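Local structure of chitin oligosaccahride binding protein NagB1 (Paenibacillus sp. FPU-7, 7EHP) at residues G276-G281 / L347-A352; Y117-V122 / G321-M326; I262-F267 / R339-A344; S184-V189 / D354-A359. The protein binds chitin oligosaccharides, N,N'-diacetylchitobiose and N,N',N''-triacetylchitotriose, as an extracellular solute-binding protein that probably serves their uptake. One frame throughout, in Å; residues are numbered along the deposited sequence.

Contact 1 of 4, residues G276-G281 / L347-A352; sequences GMINGG and LRQFPA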
loop_
_atom_site.group_PDB
_atom_site.type_symbol
_atom_site.label_atom_id
_atom_site.label_comp_id
_atom_site.label_asym_id
_atom_site.label_seq_id
_atom_site.Cartn_x
_atom_site.Cartn_y
_atom_site.Cartn_z
ATOM N N GLY A 276 14.226 -13.311 -2.374
ATOM C CA GLY A 276 14.439 -13.137 -0.960
ATOM C C GLY A 276 13.971 -11.819 -0.399
ATOM O O GLY A 276 14.139 -11.588 0.805
ATOM N N MET A 277 13.397 -10.942 -1.218
ATOM C CA MET A 277 12.932 -9.650 -0.739
ATOM C C MET A 277 11.411 -9.605 -0.709
ATOM O O MET A 277 10.724 -10.403 -1.350
ATOM C CB MET A 277 13.468 -8.507 -1.601
ATOM C CG MET A 277 14.878 -8.715 -2.098
ATOM S SD MET A 277 15.404 -7.300 -3.062
ATOM C CE MET A 277 15.445 -6.043 -1.810
ATOM N N ILE A 278 10.888 -8.656 0.054
ATOM C CA ILE A 278 9.450 -8.462 0.158
ATOM C C ILE A 278 9.169 -6.976 0.018
ATOM O O ILE A 278 9.964 -6.131 0.437
ATOM C CB ILE A 278 8.874 -9.034 1.483
ATOM C CG1 ILE A 278 7.342 -9.090 1.430
ATOM C CG2 ILE A 278 9.368 -8.239 2.697
ATOM C CD1 ILE A 278 6.706 -9.954 2.548
ATOM N N ASN A 279 8.041 -6.668 -0.612
ATOM C CA ASN A 279 7.562 -5.296 -0.738
ATOM C C ASN A 279 7.016 -4.820 0.613
ATOM O O ASN A 279 6.093 -5.424 1.170
ATOM C CB ASN A 279 6.494 -5.243 -1.837
ATOM C CG ASN A 279 5.961 -3.842 -2.103
ATOM O OD1 ASN A 279 4.845 -3.683 -2.610
ATOM N ND2 ASN A 279 6.750 -2.830 -1.786
ATOM N N GLY A 280 7.589 -3.750 1.144
ATOM C CA GLY A 280 7.141 -3.244 2.427
ATOM C C GLY A 280 7.827 -1.945 2.771
ATOM O O GLY A 280 8.873 -1.606 2.208
ATOM N N GLY A 281 7.221 -1.213 3.704
ATOM C CA GLY A 281 7.826 0.019 4.165
ATOM C C GLY A 281 6.855 0.832 4.999
ATOM O O GLY A 281 5.800 0.350 5.412
ATOM N N LEU A 347 12.418 -10.359 5.970
ATOM C CA LEU A 347 13.207 -10.358 4.744
ATOM C C LEU A 347 13.649 -8.945 4.377
ATOM O O LEU A 347 13.135 -7.946 4.884
ATOM C CB LEU A 347 12.413 -10.957 3.578
ATOM C CG LEU A 347 11.512 -12.149 3.893
ATOM C CD1 LEU A 347 10.721 -12.590 2.657
ATOM C CD2 LEU A 347 12.331 -13.303 4.466
ATOM N N ARG A 348 14.627 -8.877 3.482
ATOM C CA ARG A 348 15.051 -7.601 2.925
ATOM C C ARG A 348 13.879 -6.936 2.215
ATOM O O ARG A 348 13.042 -7.605 1.602
ATOM C CB ARG A 348 16.213 -7.821 1.962
ATOM C CG ARG A 348 17.584 -7.823 2.627
ATOM C CD ARG A 348 18.647 -7.870 1.566
ATOM N NE ARG A 348 18.447 -9.064 0.758
ATOM C CZ ARG A 348 18.332 -9.053 -0.564
ATOM N NH1 ARG A 348 18.401 -7.894 -1.219
ATOM N NH2 ARG A 348 18.139 -10.193 -1.225
ATOM N N GLN A 349 13.800 -5.613 2.308
ATOM C CA GLN A 349 12.583 -4.914 1.920
ATOM C C GLN A 349 12.838 -3.899 0.824
ATOM O O GLN A 349 13.913 -3.304 0.746
ATOM C CB GLN A 349 11.953 -4.215 3.119
ATOM C CG GLN A 349 12.010 -5.080 4.332
ATOM C CD GLN A 349 10.820 -4.903 5.198
ATOM O OE1 GLN A 349 10.158 -3.864 5.160
ATOM N NE2 GLN A 349 10.482 -5.945 5.944
ATOM N N PHE A 350 11.823 -3.704 -0.013
ATOM C CA PHE A 350 11.839 -2.611 -0.966
ATOM C C PHE A 350 10.527 -1.847 -0.877
ATOM O O PHE A 350 9.484 -2.428 -0.552
ATOM C CB PHE A 350 12.088 -3.111 -2.407
ATOM C CG PHE A 350 11.140 -4.181 -2.887
ATOM C CD1 PHE A 350 11.365 -5.524 -2.591
ATOM C CD2 PHE A 350 10.074 -3.861 -3.715
ATOM C CE1 PHE A 350 10.512 -6.520 -3.061
ATOM C CE2 PHE A 350 9.223 -4.853 -4.189
ATOM C CZ PHE A 350 9.438 -6.181 -3.858
ATOM N N PRO A 351 10.548 -0.543 -1.126
ATOM C CA PRO A 351 9.312 0.239 -1.054
ATOM C C PRO A 351 8.461 0.033 -2.300
ATOM O O PRO A 351 8.906 -0.510 -3.310
ATOM C CB PRO A 351 9.808 1.690 -0.943
ATOM C CG PRO A 351 11.149 1.681 -1.594
ATOM C CD PRO A 351 11.735 0.310 -1.307
ATOM N N ALA A 352 7.205 0.462 -2.209
ATOM C CA ALA A 352 6.341 0.415 -3.382
ATOM C C ALA A 352 6.906 1.326 -4.460
ATOM O O ALA A 352 7.447 2.395 -4.165
ATOM C CB ALA A 352 4.922 0.855 -3.007
HETATM O O HOH W 1 15.839 -11.137 2.516
#

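Contact 2 of 4, residues Y117-V122 / G321-M326; sequences YFVEGV and GILPAM. With NAG (2-acetamido-2-deoxy-beta-D-glucopyranose), chain C.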
loop_
_atom_site.group_PDB
_atom_site.type_symbol
_atom_site.label_atom_id
_atom_site.label_comp_id
_atom_site.label_asym_id
_atom_site.label_seq_id
_atom_site.Cartn_x
_atom_site.Cartn_y
_atom_site.Cartn_z
ATOM N N TYR A 117 3.157 0.337 9.204
ATOM C CA TYR A 117 4.092 -0.395 8.370
ATOM C C TYR A 117 3.296 -1.380 7.522
ATOM O O TYR A 117 2.392 -2.054 8.028
ATOM C CB TYR A 117 5.123 -1.141 9.222
ATOM C CG TYR A 117 5.940 -2.156 8.460
ATOM C CD1 TYR A 117 7.046 -1.764 7.721
ATOM C CD2 TYR A 117 5.594 -3.507 8.471
ATOM C CE1 TYR A 117 7.800 -2.685 7.023
ATOM C CE2 TYR A 117 6.342 -4.433 7.785
ATOM C CZ TYR A 117 7.446 -4.015 7.062
ATOM O OH TYR A 117 8.187 -4.929 6.368
ATOM N N PHE A 118 3.622 -1.463 6.240
ATOM C CA PHE A 118 2.919 -2.374 5.345
ATOM C C PHE A 118 3.897 -3.396 4.785
ATOM O O PHE A 118 5.092 -3.120 4.669
ATOM C CB PHE A 118 2.210 -1.603 4.192
ATOM C CG PHE A 118 3.096 -1.298 3.002
ATOM C CD1 PHE A 118 3.260 -2.223 1.971
ATOM C CD2 PHE A 118 3.753 -0.080 2.910
ATOM C CE1 PHE A 118 4.089 -1.939 0.875
ATOM C CE2 PHE A 118 4.577 0.213 1.833
ATOM C CZ PHE A 118 4.739 -0.713 0.808
ATOM N N VAL A 119 3.385 -4.595 4.477
ATOM C CA VAL A 119 3.996 -5.503 3.507
ATOM C C VAL A 119 2.929 -5.886 2.493
ATOM O O VAL A 119 1.731 -5.850 2.782
ATOM C CB VAL A 119 4.611 -6.794 4.130
ATOM C CG1 VAL A 119 5.894 -6.501 4.864
ATOM C CG2 VAL A 119 3.613 -7.500 5.043
ATOM N N GLU A 120 3.367 -6.253 1.293
ATOM C CA GLU A 120 2.495 -6.830 0.282
ATOM C C GLU A 120 2.983 -8.230 -0.032
ATOM O O GLU A 120 4.180 -8.441 -0.215
ATOM C CB GLU A 120 2.484 -5.995 -0.994
ATOM C CG GLU A 120 1.756 -4.693 -0.868
ATOM C CD GLU A 120 1.719 -3.917 -2.169
ATOM O OE1 GLU A 120 1.911 -4.537 -3.250
ATOM O OE2 GLU A 120 1.511 -2.683 -2.096
ATOM N N GLY A 121 2.064 -9.179 -0.085
ATOM C CA GLY A 121 2.420 -10.535 -0.448
ATOM C C GLY A 121 1.158 -11.324 -0.691
ATOM O O GLY A 121 0.121 -10.742 -1.020
ATOM N N VAL A 122 1.219 -12.634 -0.491
ATOM C CA VAL A 122 0.151 -13.534 -0.889
ATOM C C VAL A 122 -0.583 -13.981 0.361
ATOM O O VAL A 122 -0.014 -14.680 1.209
ATOM C CB VAL A 122 0.695 -14.733 -1.675
ATOM C CG1 VAL A 122 -0.446 -15.596 -2.192
ATOM C CG2 VAL A 122 1.590 -14.239 -2.815
ATOM N N GLY A 321 -5.583 -5.487 12.373
ATOM C CA GLY A 321 -4.409 -6.129 11.818
ATOM C C GLY A 321 -3.369 -5.194 11.246
ATOM O O GLY A 321 -2.394 -5.665 10.641
ATOM N N ILE A 322 -3.537 -3.886 11.411
ATOM C CA ILE A 322 -2.589 -2.951 10.818
ATOM C C ILE A 322 -1.287 -2.954 11.602
ATOM O O ILE A 322 -1.265 -2.681 12.808
ATOM C CB ILE A 322 -3.197 -1.544 10.695
ATOM C CG1 ILE A 322 -4.300 -1.557 9.627
ATOM C CG2 ILE A 322 -2.152 -0.535 10.310
ATOM C CD1 ILE A 322 -5.585 -1.881 10.100
ATOM N N LEU A 323 -0.190 -3.227 10.902
ATOM C CA LEU A 323 1.112 -3.365 11.534
ATOM C C LEU A 323 1.658 -2.000 11.965
ATOM O O LEU A 323 1.555 -1.015 11.222
ATOM C CB LEU A 323 2.082 -4.057 10.575
ATOM C CG LEU A 323 1.539 -5.397 10.062
ATOM C CD1 LEU A 323 2.458 -5.990 8.997
ATOM C CD2 LEU A 323 1.324 -6.390 11.201
ATOM N N PRO A 324 2.271 -1.918 13.146
ATOM C CA PRO A 324 2.634 -0.614 13.697
ATOM C C PRO A 324 3.760 0.036 12.918
ATOM O O PRO A 324 4.692 -0.629 12.458
ATOM C CB PRO A 324 3.083 -0.953 15.123
ATOM C CG PRO A 324 3.575 -2.358 15.021
ATOM C CD PRO A 324 2.581 -3.009 14.087
ATOM N N ALA A 325 3.679 1.354 12.799
ATOM C CA ALA A 325 4.795 2.126 12.285
ATOM C C ALA A 325 5.762 2.567 13.381
ATOM O O ALA A 325 6.888 2.964 13.055
ATOM C CB ALA A 325 4.293 3.353 11.515
ATOM N N MET A 326 5.372 2.499 14.657
ATOM C CA MET A 326 6.234 2.924 15.760
ATOM C C MET A 326 6.733 1.734 16.579
ATOM O O MET A 326 6.273 0.598 16.429
ATOM C CB MET A 326 5.518 3.945 16.671
ATOM C CG MET A 326 4.644 4.971 15.935
ATOM S SD MET A 326 3.557 5.994 16.967
ATOM C CE MET A 326 4.696 7.178 17.636
HETATM C C1 NAG C . -1.811 1.722 -0.986
HETATM C C2 NAG C . -1.649 2.597 -2.225
HETATM C C3 NAG C . -0.559 2.034 -3.125
HETATM C C4 NAG C . 0.734 1.887 -2.339
HETATM C C5 NAG C . 0.498 1.047 -1.085
HETATM C C6 NAG C . 1.719 0.937 -0.198
HETATM C C7 NAG C . -3.444 3.953 -3.213
HETATM C C8 NAG C . -4.717 3.938 -3.982
HETATM N N2 NAG C . -2.901 2.755 -2.952
HETATM O O3 NAG C . -0.358 2.914 -4.219
HETATM O O4 NAG C . 1.729 1.253 -3.130
HETATM O O5 NAG C . -0.550 1.619 -0.291
HETATM O O6 NAG C . 2.260 2.211 0.127
HETATM O O7 NAG C . -2.914 5.009 -2.849
HETATM O O HOH W 2 -0.221 -2.711 7.798
#

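Contact 3 of 4, residues I262-F267 / R339-A344; sequences IGFFSF and REMIQA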
loop_
_atom_site.group_PDB
_atom_site.type_symbol
_atom_site.label_atom_id
_atom_site.label_comp_id
_atom_site.label_asym_id
_atom_site.label_seq_id
_atom_site.Cartn_x
_atom_site.Cartn_y
_atom_site.Cartn_z
ATOM N N ILE A 262 -6.846 -18.535 7.325
ATOM C CA ILE A 262 -6.233 -17.546 6.436
ATOM C C ILE A 262 -4.770 -17.384 6.820
ATOM O O ILE A 262 -4.451 -17.154 7.994
ATOM C CB ILE A 262 -6.965 -16.195 6.506
ATOM C CG1 ILE A 262 -8.247 -16.229 5.686
ATOM C CG2 ILE A 262 -6.066 -15.091 5.937
ATOM C CD1 ILE A 262 -9.132 -15.009 5.867
ATOM N N GLY A 263 -3.879 -17.491 5.834
ATOM C CA GLY A 263 -2.458 -17.287 6.057
ATOM C C GLY A 263 -1.822 -16.300 5.092
ATOM O O GLY A 263 -2.513 -15.638 4.315
ATOM N N PHE A 264 -0.500 -16.213 5.109
ATOM C CA PHE A 264 0.205 -15.207 4.324
ATOM C C PHE A 264 1.614 -15.718 4.083
ATOM O O PHE A 264 2.248 -16.221 5.015
ATOM C CB PHE A 264 0.232 -13.862 5.068
ATOM C CG PHE A 264 0.990 -12.764 4.359
ATOM C CD1 PHE A 264 2.368 -12.661 4.468
ATOM C CD2 PHE A 264 0.313 -11.808 3.617
ATOM C CE1 PHE A 264 3.057 -11.650 3.816
ATOM C CE2 PHE A 264 0.989 -10.804 2.954
ATOM C CZ PHE A 264 2.365 -10.710 3.062
ATOM N N PHE A 265 2.110 -15.593 2.850
ATOM C CA PHE A 265 3.513 -15.886 2.587
ATOM C C PHE A 265 4.084 -14.886 1.588
ATOM O O PHE A 265 3.365 -14.311 0.770
ATOM C CB PHE A 265 3.724 -17.335 2.095
ATOM C CG PHE A 265 2.917 -17.708 0.877
ATOM C CD1 PHE A 265 3.382 -17.431 -0.396
ATOM C CD2 PHE A 265 1.707 -18.362 1.010
ATOM C CE1 PHE A 265 2.638 -17.777 -1.521
ATOM C CE2 PHE A 265 0.959 -18.712 -0.106
ATOM C CZ PHE A 265 1.428 -18.421 -1.373
ATOM N N SER A 266 5.397 -14.686 1.669
ATOM C CA SER A 266 6.088 -13.871 0.679
ATOM C C SER A 266 6.002 -14.533 -0.694
ATOM O O SER A 266 5.934 -15.761 -0.815
ATOM C CB SER A 266 7.544 -13.670 1.091
ATOM O OG SER A 266 8.259 -12.953 0.102
ATOM N N PHE A 267 5.978 -13.704 -1.735
ATOM C CA PHE A 267 5.798 -14.206 -3.092
ATOM C C PHE A 267 6.928 -15.166 -3.452
ATOM O O PHE A 267 8.086 -14.898 -3.131
ATOM C CB PHE A 267 5.770 -13.047 -4.092
ATOM C CG PHE A 267 5.310 -13.445 -5.443
ATOM C CD1 PHE A 267 3.956 -13.537 -5.730
ATOM C CD2 PHE A 267 6.237 -13.786 -6.427
ATOM C CE1 PHE A 267 3.526 -13.931 -6.999
ATOM C CE2 PHE A 267 5.829 -14.185 -7.686
ATOM C CZ PHE A 267 4.472 -14.270 -7.977
ATOM N N ARG A 339 1.216 -12.915 12.773
ATOM C CA ARG A 339 2.552 -13.468 12.997
ATOM C C ARG A 339 3.212 -13.749 11.658
ATOM O O ARG A 339 4.381 -13.400 11.432
ATOM C CB ARG A 339 2.539 -14.785 13.791
ATOM C CG ARG A 339 2.460 -14.826 15.334
ATOM C CD ARG A 339 3.817 -14.401 15.950
ATOM N NE ARG A 339 4.149 -14.993 17.256
ATOM C CZ ARG A 339 3.758 -14.518 18.432
ATOM N NH1 ARG A 339 4.128 -15.117 19.569
ATOM N NH2 ARG A 339 2.888 -13.522 18.471
ATOM N N GLU A 340 2.465 -14.398 10.761
ATOM C CA GLU A 340 3.002 -14.797 9.467
ATOM C C GLU A 340 3.448 -13.586 8.656
ATOM O O GLU A 340 4.432 -13.669 7.919
ATOM C CB GLU A 340 1.960 -15.631 8.717
ATOM C CG GLU A 340 1.767 -17.015 9.321
ATOM C CD GLU A 340 0.730 -17.861 8.597
ATOM O OE1 GLU A 340 0.423 -17.576 7.421
ATOM O OE2 GLU A 340 0.222 -18.826 9.207
ATOM N N MET A 341 2.764 -12.448 8.801
ATOM C CA MET A 341 3.211 -11.222 8.137
ATOM C C MET A 341 4.457 -10.632 8.787
ATOM O O MET A 341 5.349 -10.147 8.085
ATOM C CB MET A 341 2.098 -10.187 8.148
ATOM C CG MET A 341 1.016 -10.437 7.156
ATOM S SD MET A 341 -0.334 -9.301 7.520
ATOM C CE MET A 341 -1.123 -9.404 5.988
ATOM N N ILE A 342 4.514 -10.603 10.125
ATOM C CA ILE A 342 5.719 -10.121 10.804
ATOM C C ILE A 342 6.893 -11.039 10.497
ATOM O O ILE A 342 8.013 -10.587 10.224
ATOM C CB ILE A 342 5.469 -10.008 12.320
ATOM C CG1 ILE A 342 4.541 -8.836 12.614
ATOM C CG2 ILE A 342 6.789 -9.832 13.069
ATOM C CD1 ILE A 342 5.031 -7.526 12.005
ATOM N N GLN A 343 6.643 -12.344 10.534
ATOM C CA GLN A 343 7.588 -13.349 10.066
ATOM C C GLN A 343 8.104 -13.012 8.668
ATOM O O GLN A 343 9.315 -12.893 8.449
ATOM C CB GLN A 343 6.874 -14.701 10.098
ATOM C CG GLN A 343 7.610 -15.930 9.644
ATOM C CD GLN A 343 6.686 -17.155 9.655
ATOM O OE1 GLN A 343 5.492 -17.051 9.970
ATOM N NE2 GLN A 343 7.235 -18.313 9.313
ATOM N N ALA A 344 7.187 -12.827 7.710
ATOM C CA ALA A 344 7.599 -12.561 6.335
ATOM C C ALA A 344 8.262 -11.200 6.171
ATOM O O ALA A 344 8.950 -10.985 5.172
ATOM C CB ALA A 344 6.403 -12.667 5.382
#

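Contact 4 of 4, residues S184-V189 / D354-A359; sequences SVPGFV and DSIVQA. With NAG (2-acetamido-2-deoxy-beta-D-glucopyranose), chain C.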
loop_
_atom_site.group_PDB
_atom_site.type_symbol
_atom_site.label_atom_id
_atom_site.label_comp_id
_atom_site.label_asym_id
_atom_site.label_seq_id
_atom_site.Cartn_x
_atom_site.Cartn_y
_atom_site.Cartn_z
ATOM N N SER A 184 16.041 -1.598 -9.683
ATOM C CA SER A 184 15.498 -1.227 -10.986
ATOM C C SER A 184 14.682 0.060 -10.913
ATOM O O SER A 184 14.731 0.891 -11.832
ATOM C CB SER A 184 14.640 -2.364 -11.527
ATOM O OG SER A 184 13.582 -2.641 -10.633
ATOM N N VAL A 185 13.926 0.251 -9.834
ATOM C CA VAL A 185 12.974 1.360 -9.806
ATOM C C VAL A 185 13.711 2.688 -9.601
ATOM O O VAL A 185 13.502 3.617 -10.398
ATOM C CB VAL A 185 11.878 1.124 -8.749
ATOM C CG1 VAL A 185 10.781 2.178 -8.889
ATOM C CG2 VAL A 185 11.303 -0.272 -8.876
ATOM N N PRO A 186 14.587 2.844 -8.594
ATOM C CA PRO A 186 15.415 4.066 -8.573
ATOM C C PRO A 186 16.209 4.253 -9.859
ATOM O O PRO A 186 16.406 5.385 -10.320
ATOM C CB PRO A 186 16.329 3.827 -7.363
ATOM C CG PRO A 186 15.539 2.944 -6.483
ATOM C CD PRO A 186 14.961 1.966 -7.466
ATOM N N GLY A 187 16.667 3.152 -10.457
ATOM C CA GLY A 187 17.352 3.240 -11.738
ATOM C C GLY A 187 16.505 3.888 -12.817
ATOM O O GLY A 187 17.010 4.690 -13.611
ATOM N N PHE A 188 15.204 3.560 -12.854
ATOM C CA PHE A 188 14.302 4.170 -13.835
ATOM C C PHE A 188 14.355 5.692 -13.764
ATOM O O PHE A 188 14.444 6.376 -14.790
ATOM C CB PHE A 188 12.852 3.712 -13.613
ATOM C CG PHE A 188 12.612 2.239 -13.821
ATOM C CD1 PHE A 188 13.415 1.488 -14.660
ATOM C CD2 PHE A 188 11.536 1.612 -13.187
ATOM C CE1 PHE A 188 13.175 0.129 -14.850
ATOM C CE2 PHE A 188 11.287 0.254 -13.370
ATOM C CZ PHE A 188 12.113 -0.495 -14.207
ATOM N N VAL A 189 14.247 6.253 -12.558
ATOM C CA VAL A 189 14.159 7.705 -12.464
ATOM C C VAL A 189 15.523 8.378 -12.601
ATOM O O VAL A 189 15.582 9.558 -12.965
ATOM C CB VAL A 189 13.471 8.149 -11.160
ATOM C CG1 VAL A 189 12.092 7.512 -11.031
ATOM C CG2 VAL A 189 14.323 7.809 -9.968
ATOM N N ASP A 354 5.490 3.320 -6.482
ATOM C CA ASP A 354 4.905 4.660 -6.531
ATOM C C ASP A 354 5.504 5.614 -5.499
ATOM O O ASP A 354 5.197 6.819 -5.523
ATOM C CB ASP A 354 3.402 4.572 -6.324
ATOM C CG ASP A 354 3.047 3.805 -5.075
ATOM O OD1 ASP A 354 2.912 4.436 -3.999
ATOM O OD2 ASP A 354 2.946 2.574 -5.163
ATOM N N SER A 355 6.318 5.110 -4.581
ATOM C CA SER A 355 7.063 6.016 -3.722
ATOM C C SER A 355 8.304 6.556 -4.415
ATOM O O SER A 355 8.872 7.545 -3.942
ATOM C CB SER A 355 7.467 5.318 -2.420
ATOM O OG SER A 355 8.565 4.446 -2.645
ATOM N N ILE A 356 8.713 5.942 -5.531
ATOM C CA ILE A 356 9.939 6.294 -6.235
ATOM C C ILE A 356 9.651 7.006 -7.558
ATOM O O ILE A 356 10.262 8.035 -7.856
ATOM C CB ILE A 356 10.830 5.047 -6.452
ATOM C CG1 ILE A 356 11.282 4.486 -5.107
ATOM C CG2 ILE A 356 12.064 5.410 -7.295
ATOM C CD1 ILE A 356 11.750 3.074 -5.156
ATOM N N VAL A 357 8.719 6.473 -8.371
ATOM C CA VAL A 357 8.466 7.045 -9.696
ATOM C C VAL A 357 7.547 8.260 -9.592
ATOM O O VAL A 357 6.799 8.443 -8.627
ATOM C CB VAL A 357 7.884 6.000 -10.679
ATOM C CG1 VAL A 357 8.740 4.739 -10.690
ATOM C CG2 VAL A 357 6.428 5.674 -10.338
ATOM N N GLN A 358 7.604 9.099 -10.626
ATOM C CA GLN A 358 6.730 10.260 -10.740
ATOM C C GLN A 358 5.273 9.845 -11.000
ATOM O O GLN A 358 4.990 8.765 -11.529
ATOM C CB GLN A 358 7.230 11.163 -11.874
ATOM C CG GLN A 358 8.712 11.557 -11.755
ATOM C CD GLN A 358 9.688 10.648 -12.505
ATOM O OE1 GLN A 358 9.486 9.440 -12.615
ATOM N NE2 GLN A 358 10.778 11.236 -12.995
ATOM N N ALA A 359 4.343 10.741 -10.643
ATOM C CA ALA A 359 2.915 10.448 -10.779
ATOM C C ALA A 359 2.548 10.047 -12.203
ATOM O O ALA A 359 1.775 9.105 -12.409
ATOM C CB ALA A 359 2.076 11.655 -10.353
HETATM C C1 NAG C . -1.811 1.722 -0.986
HETATM C C2 NAG C . -1.649 2.597 -2.225
HETATM C C3 NAG C . -0.559 2.034 -3.125
HETATM C C4 NAG C . 0.734 1.887 -2.339
HETATM C C5 NAG C . 0.498 1.047 -1.085
HETATM C C6 NAG C . 1.719 0.937 -0.198
HETATM C C7 NAG C . -3.444 3.953 -3.213
HETATM C C8 NAG C . -4.717 3.938 -3.982
HETATM N N2 NAG C . -2.901 2.755 -2.952
HETATM O O3 NAG C . -0.358 2.914 -4.219
HETATM O O4 NAG C . 1.729 1.253 -3.130
HETATM O O5 NAG C . -0.550 1.619 -0.291
HETATM O O6 NAG C . 2.260 2.211 0.127
HETATM O O7 NAG C . -2.914 5.009 -2.849
#

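Contact 1 of 4, residues G276-G281 / L347-A352
The Met-277 side chain crosses that of Arg-348 at a slant. Its CB sits against the Arg-348 carbonyl and meets Phe-350 CD1 at 3.8 Å, near the plane of that ring and at its edge. CG comes over one face of the guanidinium, 3.7 Å from Arg-348 NH2. SD continues across the same group and lies 3.6 Å from Arg-348 NH1. A bend at the third torsion (66°) then folds CE back, which places it beside both Arg-348 NH1 and the carbonyl oxygen of Gln-349. Backbone bonds join the strands, which pair in parallel at Ile-278 with Gln-349 and at Asn-279 with Phe-350: Ile-278 N donates to Arg-348 O, and Phe-350 N to Ile-278 O. Water 1 links Gly-276 O to Arg-348 N. Further along, Phe-350 O accepts two bonds from opposite faces of its carbonyl plane, one from Gly-280 N at 2.9 Å and one from Asn-279 ND2 at 3.0 Å. The amide of Asn-279 contains its acceptor in its own plane but approaches from above the carbonyl. That amide is also turned only 12° from the Phe-350 ring, whose face covers Asn-279 CA at a height of 3.7 Å. Two residues after Phe-350, Ala-352 touches a bound N-acetylglucosamine and belongs to the glycan pocket. Strand 277-288 is flanked by strand 348-350 on one edge and by strand 109-125 on the other, where Asn-279 pairs with Glu-120, while helix 165-180 packs on Phe-350 through Asn-173, Thr-174 and Val-177.

Contact 2 of 4, residues Y117-V122 / G321-M326
A single direct backbone bond and one water join Tyr-117 to Leu-323, in an antiparallel pairing that is only loose. Tyr-117 N donates to Leu-323 O at 2.9 Å, but it stands 42° out of the carbonyl plane, a strongly tilted approach. On the return side, water 2 is inserted, donating to Tyr-117 O and accepting from Leu-323 N, so the two chains are spread there. With CG anti to the backbone N (chi1 167°), the Tyr-117 ring turns its edge to Leu-323, whose CD1 lies near the ring plane, 4.0 Å from Tyr-117 CD2. The same methyl, Leu-323 CD1, reaches Val-119 CG2 at 4.4 Å. The carbonyl oxygen of Pro-324 comes up to Tyr-117 CB at 3.3 Å, and Ala-325 CB lies 4.0 Å from Tyr-117 N. At the far end of the ring, the Tyr-117 hydroxyl is hydrogen-bonded to Gln-349 OE1, which ties this strand to the segment 347-352. Phe-118 points the other way, into the sugar site: C6 of the N-acetylglucosamine sits 3.5 Å above the Phe-118 ring plane, over its centre. Glu-120, on the same side of the strand, brings OE2 to 4.0 Å from the sugar C5; both residues line the glycan pocket. At 117-120 the Phe-118 and Glu-120 side chains thus face the sugar, while Tyr-117 packs on Leu-323. Within the sheet, strand 109-125 pairs with strands 277-288, 237-243 and 262-265, and the short strand 323-324, which follows helix 310-320, is added at Tyr-117.

Contact 3 of 4, residues I262-F267 / R339-A344
Glu-340 supplies the polar part of the contact with Phe-264. Its OE1 accepts from Phe-264 N at 2.8 Å, with an N-H...O angle of 149°, and the donor meets the oxygen nearly along its C-O axis. The same oxygen, Glu-340 OE1, is 3.2 Å from Gly-263 CA, where the absence of a side chain lets the carboxylate come close to the backbone. The other oxygen, OE2, forms a salt bridge with Lys-126, so both carboxylate oxygens have a partner and the negative charge is probably stabilised.

The aromatic part centres on the Phe-264 ring, directed at the helix by CG anti to the backbone N (chi1 178°). Met-341 CG makes a CH-pi contact over one face, 3.7 Å from the ring centroid and displaced toward the rim. Beyond it, the extended chain carries SD above the same face, a more distant Met-aromatic contact, and Met-341 CE reaches Phe-264 CD2 at 3.7 Å. Phe-123 of strand 109-125 meets the same ring edge-to-face. The 339-344 part of helix 336-344 runs almost parallel to strand 262-265, with segment axes 7.4 Å apart and 3° from alignment, in the helix-on-sheet packing of the periplasmic-binding-protein type of fold.

Apolar contact is completed at the ring's edge. Ala-344 CB, one helical turn after Glu-340, lies in the ring plane 3.8 Å from Phe-264 CE1.

Contact 4 of 4, residues S184-V189 / D354-A359
Asp-354 OD2 accepts from O4 of the N-acetylglucosamine at 2.7 Å and, weakly, from O3 of the same sugar. The other carboxylate oxygen, OD1, forms a salt bridge with Arg-48, which would be expected to fix the group toward the sugar. Asp-354 thus places one end of the segment 354-359 in the glycan pocket, while the residues that follow it pack on helix 184-190.

That packing is largely apolar. Val-185 CG1, anti to its own backbone nitrogen, touches both Ile-356 CB at 3.8 Å and Val-357 CG1 at 3.7 Å. Ile-356 CD1 reaches over to Pro-186 CG at 4.0 Å, while Ile-356 CG2 sits near Pro-186 N and lies 4.2 Å from Val-189 CG2. Val-189 CG1 additionally touches the Ile-356 carbonyl oxygen.

Segment 354-359 is the loop between strand 348-350 and helix 359-373, with Gln-358 at the N-cap position. The Gln-358 chain bends at its second torsion (93°), which swings the amide back past Val-189 in the opposite direction and sets Gln-358 OE1 3.6 Å from Val-189 CG1. Both ends of this amide are held by helix 379-396: OE1 accepts a hydrogen bond from Gln-390, and NE2 donates to Asn-394 OD1. The same helix meets the other side of the contact, since Gln-390 and Asn-394 also touch the Val-189 side chain.

How the contacts relate
From the N terminus, the chain first enters contact 2 at 117-122, then contact 4 at 184-189, contact 3 at 262-267 and contact 1 at 276-281. Returning, 321-326 closes contact 2, 339-344 closes contact 3, 347-352 closes contact 1, and 354-359 closes contact 4. The loop of contact 4 therefore encloses contacts 1 and 3, which cross each other, while contact 2 crosses all three. Contacts 1, 2 and 3 share one sheet: strand 109-125 lies beside strands 262-265 and 277-288. Contact 4 lies apart, touching only contact 1, where Pro-351 packs on Ile-356. Contacts 2 and 4 meet the same N-acetylglucosamine without touching each other.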